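Beta 1-3 glucanase (Clostridium beijerinckii NCIMB 8052, PDB 5H4E) probably hydrolyses beta-1,3-glucans as a glycoside hydrolase of family 64. Local coordinates at residues A[13-18]-A[24-29]; A[97-102]-A[158-163]. One frame throughout, in Å; residues are numbered along the deposited sequence.

Contact 1: A[13-18]-A[24-29]; sequences VKNNTN and DQIYWA
Ile26 and Val13 carry the apolar part of this contact. The CD1 methyl of Ile26 reaches furthest across. It lies over one face of the Asn15 amide, nearly above CG, with CD1 3.5 Å from both CG and ND2 of Asn15. Ile26 CG1 lies anti to its carbonyl carbon (chi1 -62°) and CD1 continues the extended chain toward the amide. Val13 CG1 lies 4.4 Å from Ile26 CG2, and Val13 CG2 lies 4.5 Å from Trp28 CD1, at an oblique approach to the indole.

The polar bonds are local to each side. Asn15 OD1 accepts from Thr17 N at 3.1 Å, which makes an Asx turn, and also from Thr17 OG1 at 2.8 Å. Both donors lie in the carbonyl plane. Asn15 ND2 bonds to Asn23 OD1 and Tyr21 O, so the amide is fixed at both ends where Ile26 covers it. On strand 26-33, Trp28 NE1 bonds to Gln84 O.

The Asx turn and the residues after it lead the chain from strand 9-16 of the mixed sheet to strand 26-33 of the antiparallel sheet. Strand 95-101 pairs with 26-33, and 366-374 pairs with 9-16.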
ATOM      1  N   VAL A  13       4.923  18.519   4.082  1.00 18.96           N
ATOM      2  CA  VAL A  13       5.856  17.585   4.718  1.00 19.23           C
ATOM      3  C   VAL A  13       6.306  18.175   6.050  1.00 21.63           C
ATOM      4  O   VAL A  13       6.682  19.351   6.123  1.00 20.50           O
ATOM      5  CB  VAL A  13       7.100  17.277   3.835  1.00 17.87           C
ATOM      6  CG1 VAL A  13       8.017  16.266   4.536  1.00 18.70           C
ATOM      7  CG2 VAL A  13       6.676  16.727   2.470  1.00 16.94           C
ATOM      8  N   LYS A  14       6.234  17.370   7.108  1.00 17.20           N
ATOM      9  CA  LYS A  14       6.747  17.774   8.414  1.00 17.59           C
ATOM     10  C   LYS A  14       7.886  16.858   8.865  1.00 19.50           C
ATOM     11  O   LYS A  14       7.725  15.640   8.964  1.00 19.08           O
ATOM     12  CB  LYS A  14       5.625  17.782   9.458  1.00 22.24           C
ATOM     13  CG  LYS A  14       6.063  18.238  10.831  1.00 27.97           C
ATOM     14  CD  LYS A  14       6.240  19.744  10.902  1.00 35.09           C
ATOM     15  CE  LYS A  14       6.701  20.155  12.296  1.00 38.08           C
ATOM     16  NZ  LYS A  14       5.964  19.380  13.346  1.00 37.09           N
ATOM     17  N   ASN A  15       9.032  17.463   9.161  1.00 21.94           N
ATOM     18  CA  ASN A  15      10.232  16.731   9.570  1.00 18.27           C
ATOM     19  C   ASN A  15      10.203  16.373  11.051  1.00 23.73           C
ATOM     20  O   ASN A  15      10.410  17.239  11.914  1.00 22.04           O
ATOM     21  CB  ASN A  15      11.465  17.585   9.236  1.00 21.01           C
ATOM     22  CG  ASN A  15      12.792  16.881   9.502  1.00 22.48           C
ATOM     23  OD1 ASN A  15      12.849  15.825  10.122  1.00 23.41           O
ATOM     24  ND2 ASN A  15      13.869  17.487   9.031  1.00 22.59           N
ATOM     25  N   ASN A  16       9.938  15.101  11.354  1.00 19.75           N
ATOM     26  CA  ASN A  16       9.912  14.641  12.746  1.00 21.26           C
ATOM     27  C   ASN A  16      11.028  13.639  13.035  1.00 24.45           C
ATOM     28  O   ASN A  16      10.871  12.746  13.873  1.00 23.54           O
ATOM     29  CB  ASN A  16       8.555  14.020  13.086  1.00 22.64           C
ATOM     30  CG  ASN A  16       7.425  15.032  13.039  1.00 28.29           C
ATOM     31  OD1 ASN A  16       7.592  16.185  13.439  1.00 31.05           O
ATOM     32  ND2 ASN A  16       6.271  14.611  12.536  1.00 25.27           N
ATOM     33  N   THR A  17      12.142  13.786  12.328  1.00 22.15           N
ATOM     34  CA  THR A  17      13.251  12.841  12.439  1.00 22.73           C
ATOM     35  C   THR A  17      14.171  13.180  13.614  1.00 27.96           C
ATOM     36  O   THR A  17      15.193  12.514  13.826  1.00 24.39           O
ATOM     37  CB  THR A  17      14.075  12.788  11.146  1.00 22.43           C
ATOM     38  OG1 THR A  17      14.769  14.028  10.948  1.00 24.37           O
ATOM     39  CG2 THR A  17      13.170  12.528   9.951  1.00 20.93           C
ATOM     40  N   ASN A  18      13.791  14.203  14.379  1.00 28.07           N
ATOM     41  CA  ASN A  18      14.505  14.579  15.609  1.00 32.66           C
ATOM     42  C   ASN A  18      16.014  14.737  15.426  1.00 31.97           C
ATOM     43  O   ASN A  18      16.791  14.379  16.307  1.00 32.63           O
ATOM     44  CB  ASN A  18      14.237  13.553  16.714  1.00 34.25           C
ATOM     45  CG  ASN A  18      12.841  13.679  17.314  1.00 39.63           C
ATOM     46  OD1 ASN A  18      12.301  14.783  17.441  1.00 39.98           O
ATOM     47  ND2 ASN A  18      12.255  12.540  17.694  1.00 37.40           N
ATOM     48  N   ASP A  24      16.955  19.862   4.212  1.00 24.93           N
ATOM     49  CA  ASP A  24      17.839  19.806   3.057  1.00 23.44           C
ATOM     50  C   ASP A  24      18.202  18.357   2.690  1.00 28.46           C
ATOM     51  O   ASP A  24      18.811  18.111   1.652  1.00 24.61           O
ATOM     52  CB  ASP A  24      19.111  20.613   3.337  1.00 26.54           C
ATOM     53  CG  ASP A  24      19.823  21.030   2.075  1.00 34.06           C
ATOM     54  OD1 ASP A  24      19.186  21.673   1.206  1.00 34.84           O
ATOM     55  OD2 ASP A  24      21.021  20.708   1.948  1.00 36.91           O
ATOM     56  N   GLN A  25      17.814  17.407   3.540  1.00 23.34           N
ATOM     57  CA  GLN A  25      18.119  15.995   3.312  1.00 25.02           C
ATOM     58  C   GLN A  25      16.857  15.153   3.078  1.00 23.88           C
ATOM     59  O   GLN A  25      16.910  13.919   3.060  1.00 22.84           O
ATOM     60  CB  GLN A  25      18.904  15.437   4.495  1.00 24.88           C
ATOM     61  CG  GLN A  25      20.240  16.140   4.691  1.00 27.05           C
ATOM     62  CD  GLN A  25      20.929  15.765   5.982  1.00 27.38           C
ATOM     63  OE1 GLN A  25      20.278  15.531   7.001  1.00 24.37           O
ATOM     64  NE2 GLN A  25      22.262  15.714   5.949  1.00 30.49           N
ATOM     65  N   ILE A  26      15.732  15.832   2.909  1.00 21.90           N
ATOM     66  CA  ILE A  26      14.464  15.159   2.645  1.00 22.43           C
ATOM     67  C   ILE A  26      13.992  15.532   1.247  1.00 19.69           C
ATOM     68  O   ILE A  26      13.946  16.709   0.906  1.00 21.48           O
ATOM     69  CB  ILE A  26      13.411  15.543   3.692  1.00 20.48           C
ATOM     70  CG1 ILE A  26      13.872  15.099   5.084  1.00 21.86           C
ATOM     71  CG2 ILE A  26      12.050  14.918   3.352  1.00 22.19           C
ATOM     72  CD1 ILE A  26      12.966  15.602   6.213  1.00 26.23           C
ATOM     73  N   TYR A  27      13.657  14.533   0.439  1.00 18.52           N
ATOM     74  CA  TYR A  27      13.250  14.772  -0.942  1.00 20.59           C
ATOM     75  C   TYR A  27      11.844  14.268  -1.208  1.00 20.03           C
ATOM     76  O   TYR A  27      11.518  13.157  -0.821  1.00 18.25           O
ATOM     77  CB  TYR A  27      14.203  14.082  -1.906  1.00 21.11           C
ATOM     78  CG  TYR A  27      15.640  14.531  -1.791  1.00 21.46           C
ATOM     79  CD1 TYR A  27      16.197  15.371  -2.755  1.00 23.16           C
ATOM     80  CD2 TYR A  27      16.449  14.109  -0.736  1.00 23.32           C
ATOM     81  CE1 TYR A  27      17.514  15.789  -2.670  1.00 26.16           C
ATOM     82  CE2 TYR A  27      17.787  14.528  -0.643  1.00 25.58           C
ATOM     83  CZ  TYR A  27      18.304  15.365  -1.622  1.00 29.02           C
ATOM     84  OH  TYR A  27      19.616  15.793  -1.566  1.00 26.79           O
ATOM     85  N   TRP A  28      11.017  15.061  -1.886  1.00 15.37           N
ATOM     86  CA  TRP A  28       9.706  14.559  -2.284  1.00 19.91           C
ATOM     87  C   TRP A  28       9.438  14.704  -3.781  1.00 19.21           C
ATOM     88  O   TRP A  28       9.963  15.610  -4.441  1.00 19.15           O
ATOM     89  CB  TRP A  28       8.602  15.258  -1.494  1.00 15.58           C
ATOM     90  CG  TRP A  28       8.483  16.716  -1.791  1.00 19.90           C
ATOM     91  CD1 TRP A  28       9.100  17.742  -1.128  1.00 20.75           C
ATOM     92  CD2 TRP A  28       7.692  17.318  -2.811  1.00 19.38           C
ATOM     93  NE1 TRP A  28       8.736  18.943  -1.676  1.00 21.07           N
ATOM     94  CE2 TRP A  28       7.877  18.710  -2.716  1.00 20.92           C
ATOM     95  CE3 TRP A  28       6.841  16.818  -3.801  1.00 21.10           C
ATOM     96  CZ2 TRP A  28       7.253  19.602  -3.573  1.00 19.31           C
ATOM     97  CZ3 TRP A  28       6.221  17.711  -4.649  1.00 20.60           C
ATOM     98  CH2 TRP A  28       6.428  19.087  -4.526  1.00 20.92           C
ATOM     99  N   ALA A  29       8.622  13.791  -4.298  1.00 17.96           N
ATOM    100  CA  ALA A  29       8.108  13.839  -5.660  1.00 18.74           C
ATOM    101  C   ALA A  29       6.707  13.246  -5.656  1.00 19.93           C
ATOM    102  O   ALA A  29       6.445  12.292  -4.925  1.00 18.16           O
ATOM    103  CB  ALA A  29       9.020  13.065  -6.622  1.00 18.01           C
TER

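Contact 2: A[97-102]-A[158-163]; sequences MYISYG and FCYPYN
The rings of Tyr101 and Tyr160 stack face to face, with centroids 4.1 Å apart and planes at 18°. The two side chains arrive from opposite directions, and the overlap is offset. CE2 of Tyr101 sits over the rim of the Tyr160 ring, 3.5 Å from Tyr160 CD2. At the other end of the overlap, Tyr101 OH lies over the same face, 3.3 Å from Tyr160 CE1. The edge of the Tyr160 ring is met in plane by Ile99 O.

That edge contact is a hydrogen bond. Tyr160 OH donates to Ile99 O at 2.7 Å, from 50° above the carbonyl plane. The hydroxyl also touches the Ile99 side chain, with CB and CG2 each 3.5 Å from Tyr160 OH. Tyr160 CG stands between its backbone N and carbonyl carbon (chi1 62°), which turns the ring toward strand 95-101.

Tyr160 lies in the loop that leads into strand 162-168 of the mixed sheet, and reaches across to strand 95-101 of the antiparallel sheet. Val373, on the mixed-sheet strand 366-374, touches both tyrosines.

Tyr101 OH is hydrogen-bonded to Gly374 O, which ties the far end of its ring to strand 366-374. Glu137 OE2, on strand 136-144 next to 95-101, accepts from the backbone N of both Cys159 and Tyr160 and so holds the loop that carries the ring.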
ATOM      1  N   MET A  97       3.124   9.989  -3.442  1.00 16.28           N
ATOM      2  CA  MET A  97       4.111  10.973  -3.021  1.00 16.32           C
ATOM      3  C   MET A  97       5.278  10.248  -2.381  1.00 15.77           C
ATOM      4  O   MET A  97       5.183   9.835  -1.231  1.00 16.33           O
ATOM      5  CB  MET A  97       3.516  11.984  -2.033  1.00 17.16           C
ATOM      6  CG  MET A  97       4.507  13.061  -1.594  1.00 15.90           C
ATOM      7  SD  MET A  97       3.632  14.345  -0.663  1.00 19.44           S
ATOM      8  CE  MET A  97       4.869  15.631  -0.541  1.00 17.11           C
ATOM      9  N   TYR A  98       6.369  10.078  -3.124  1.00 17.50           N
ATOM     10  CA  TYR A  98       7.567   9.442  -2.580  1.00 14.66           C
ATOM     11  C   TYR A  98       8.337  10.454  -1.746  1.00 16.00           C
ATOM     12  O   TYR A  98       8.566  11.570  -2.190  1.00 15.03           O
ATOM     13  CB  TYR A  98       8.492   8.917  -3.698  1.00 17.51           C
ATOM     14  CG  TYR A  98       7.960   7.740  -4.481  1.00 18.67           C
ATOM     15  CD1 TYR A  98       8.175   6.439  -4.043  1.00 23.68           C
ATOM     16  CD2 TYR A  98       7.285   7.928  -5.681  1.00 20.57           C
ATOM     17  CE1 TYR A  98       7.709   5.360  -4.760  1.00 20.38           C
ATOM     18  CE2 TYR A  98       6.808   6.853  -6.405  1.00 24.70           C
ATOM     19  CZ  TYR A  98       7.031   5.568  -5.940  1.00 23.46           C
ATOM     20  OH  TYR A  98       6.567   4.486  -6.651  1.00 28.55           O
ATOM     21  N   ILE A  99       8.739  10.055  -0.545  1.00 16.55           N
ATOM     22  CA  ILE A  99       9.524  10.912   0.323  1.00 15.72           C
ATOM     23  C   ILE A  99      10.746  10.122   0.770  1.00 19.24           C
ATOM     24  O   ILE A  99      10.608   9.110   1.457  1.00 18.95           O
ATOM     25  CB  ILE A  99       8.709  11.401   1.537  1.00 16.29           C
ATOM     26  CG1 ILE A  99       7.485  12.191   1.052  1.00 18.76           C
ATOM     27  CG2 ILE A  99       9.586  12.289   2.458  1.00 16.01           C
ATOM     28  CD1 ILE A  99       6.496  12.525   2.141  1.00 15.90           C
ATOM     29  N   SER A 100      11.934  10.566   0.359  1.00 15.42           N
ATOM     30  CA  SER A 100      13.159   9.830   0.676  1.00 16.09           C
ATOM     31  C   SER A 100      14.099  10.671   1.527  1.00 19.15           C
ATOM     32  O   SER A 100      14.011  11.898   1.548  1.00 20.94           O
ATOM     33  CB  SER A 100      13.873   9.365  -0.597  1.00 17.34           C
ATOM     34  OG  SER A 100      14.221  10.463  -1.424  1.00 19.93           O
ATOM     35  N   TYR A 101      14.976   9.985   2.250  1.00 19.05           N
ATOM     36  CA  TYR A 101      15.937  10.625   3.132  1.00 18.12           C
ATOM     37  C   TYR A 101      17.339  10.517   2.523  1.00 21.89           C
ATOM     38  O   TYR A 101      17.683   9.480   1.941  1.00 21.58           O
ATOM     39  CB  TYR A 101      15.916   9.951   4.508  1.00 19.79           C
ATOM     40  CG  TYR A 101      14.674  10.139   5.359  1.00 19.07           C
ATOM     41  CD1 TYR A 101      13.759  11.166   5.117  1.00 21.43           C
ATOM     42  CD2 TYR A 101      14.447   9.305   6.454  1.00 19.04           C
ATOM     43  CE1 TYR A 101      12.642  11.332   5.935  1.00 19.52           C
ATOM     44  CE2 TYR A 101      13.350   9.459   7.265  1.00 19.36           C
ATOM     45  CZ  TYR A 101      12.454  10.470   7.013  1.00 17.99           C
ATOM     46  OH  TYR A 101      11.366  10.590   7.854  1.00 20.44           O
ATOM     47  N   GLY A 102      18.149  11.567   2.653  1.00 22.83           N
ATOM     48  CA  GLY A 102      19.549  11.495   2.258  1.00 25.01           C
ATOM     49  C   GLY A 102      19.815  11.750   0.786  1.00 23.89           C
ATOM     50  O   GLY A 102      20.735  12.485   0.427  1.00 24.44           O
ATOM     51  N   PHE A 158       8.170  -1.799   5.752  1.00 14.72           N
ATOM     52  CA  PHE A 158       8.362  -0.750   6.742  1.00 13.24           C
ATOM     53  C   PHE A 158       9.805  -0.271   6.703  1.00 16.11           C
ATOM     54  O   PHE A 158      10.729  -1.056   6.976  1.00 17.94           O
ATOM     55  CB  PHE A 158       8.045  -1.221   8.153  1.00 16.17           C
ATOM     56  CG  PHE A 158       8.406  -0.209   9.207  1.00 15.83           C
ATOM     57  CD1 PHE A 158       7.505   0.778   9.570  1.00 16.25           C
ATOM     58  CD2 PHE A 158       9.651  -0.223   9.809  1.00 16.57           C
ATOM     59  CE1 PHE A 158       7.845   1.735  10.522  1.00 14.81           C
ATOM     60  CE2 PHE A 158      10.001   0.720  10.759  1.00 16.89           C
ATOM     61  CZ  PHE A 158       9.103   1.708  11.112  1.00 16.89           C
ATOM     62  N   CYS A 159       9.999   1.009   6.407  1.00 15.77           N
ATOM     63  CA  CYS A 159      11.341   1.595   6.402  1.00 17.25           C
ATOM     64  C   CYS A 159      11.516   2.610   7.536  1.00 17.05           C
ATOM     65  O   CYS A 159      12.405   2.462   8.357  1.00 17.82           O
ATOM     66  CB  CYS A 159      11.646   2.255   5.052  1.00 15.93           C
ATOM     67  SG  CYS A 159      13.278   3.025   5.004  1.00 16.31           S
ATOM     68  N   TYR A 160      10.675   3.648   7.575  1.00 15.93           N
ATOM     69  CA  TYR A 160      10.726   4.602   8.677  1.00 15.80           C
ATOM     70  C   TYR A 160       9.312   4.976   9.104  1.00 16.14           C
ATOM     71  O   TYR A 160       8.386   4.879   8.302  1.00 14.07           O
ATOM     72  CB  TYR A 160      11.547   5.857   8.295  1.00 14.27           C
ATOM     73  CG  TYR A 160      11.037   6.710   7.143  1.00 17.44           C
ATOM     74  CD1 TYR A 160       9.941   7.552   7.308  1.00 16.00           C
ATOM     75  CD2 TYR A 160      11.686   6.707   5.905  1.00 15.96           C
ATOM     76  CE1 TYR A 160       9.480   8.350   6.263  1.00 15.82           C
ATOM     77  CE2 TYR A 160      11.239   7.512   4.846  1.00 16.10           C
ATOM     78  CZ  TYR A 160      10.131   8.331   5.039  1.00 18.90           C
ATOM     79  OH  TYR A 160       9.673   9.135   4.020  1.00 15.79           O
ATOM     80  N   PRO A 161       9.133   5.382  10.370  1.00 14.50           N
ATOM     81  CA  PRO A 161       7.765   5.673  10.814  1.00 16.64           C
ATOM     82  C   PRO A 161       7.206   6.955  10.195  1.00 16.97           C
ATOM     83  O   PRO A 161       7.906   7.974  10.128  1.00 16.97           O
ATOM     84  CB  PRO A 161       7.912   5.825  12.326  1.00 16.60           C
ATOM     85  CG  PRO A 161       9.333   6.207  12.541  1.00 15.75           C
ATOM     86  CD  PRO A 161      10.105   5.485  11.470  1.00 15.77           C
ATOM     87  N   TYR A 162       5.964   6.898   9.722  1.00 15.98           N
ATOM     88  CA  TYR A 162       5.311   8.102   9.206  1.00 16.65           C
ATOM     89  C   TYR A 162       3.801   8.003   9.360  1.00 16.75           C
ATOM     90  O   TYR A 162       3.245   6.921   9.533  1.00 15.75           O
ATOM     91  CB  TYR A 162       5.711   8.383   7.739  1.00 15.52           C
ATOM     92  CG  TYR A 162       5.112   7.497   6.651  1.00 15.46           C
ATOM     93  CD1 TYR A 162       4.519   8.053   5.528  1.00 14.75           C
ATOM     94  CD2 TYR A 162       5.195   6.102   6.719  1.00 18.03           C
ATOM     95  CE1 TYR A 162       4.004   7.241   4.506  1.00 18.70           C
ATOM     96  CE2 TYR A 162       4.680   5.295   5.712  1.00 17.18           C
ATOM     97  CZ  TYR A 162       4.087   5.868   4.614  1.00 17.30           C
ATOM     98  OH  TYR A 162       3.573   5.055   3.605  1.00 14.82           O
ATOM     99  N   ASN A 163       3.157   9.158   9.383  1.00 13.81           N
ATOM    100  CA  ASN A 163       1.722   9.196   9.601  1.00 15.40           C
ATOM    101  C   ASN A 163       1.210  10.416   8.885  1.00 17.94           C
ATOM    102  O   ASN A 163       1.994  11.315   8.545  1.00 16.03           O
ATOM    103  CB  ASN A 163       1.380   9.217  11.111  1.00 17.83           C
ATOM    104  CG  ASN A 163       1.886  10.466  11.835  1.00 19.54           C
ATOM    105  OD1 ASN A 163       1.292  11.545  11.750  1.00 17.14           O
ATOM    106  ND2 ASN A 163       2.964  10.309  12.586  1.00 23.20           N
TER

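Overall arrangement
Both segments of contact 1 precede those of contact 2 along the chain. The centres of the two contacts are about 8 Å apart. Contact 1 joins strands of the mixed and antiparallel sheets. Contact 2 joins strand 95-101 to the loop entering 162-168. Strands 9-16 and 162-168 lie in the mixed sheet, on either side of 366-374. Strands 26-33 and 95-101 are antiparallel neighbours in the other sheet. The contacts also meet directly. Probable backbone hydrogen bonds link Gln25 O to Gly102 N and Ala29 O to Tyr98 N. Thr17 packs on Tyr101, and Val13 on Met97. The two contacts thus adjoin in the packing between the sheets of this glucanase.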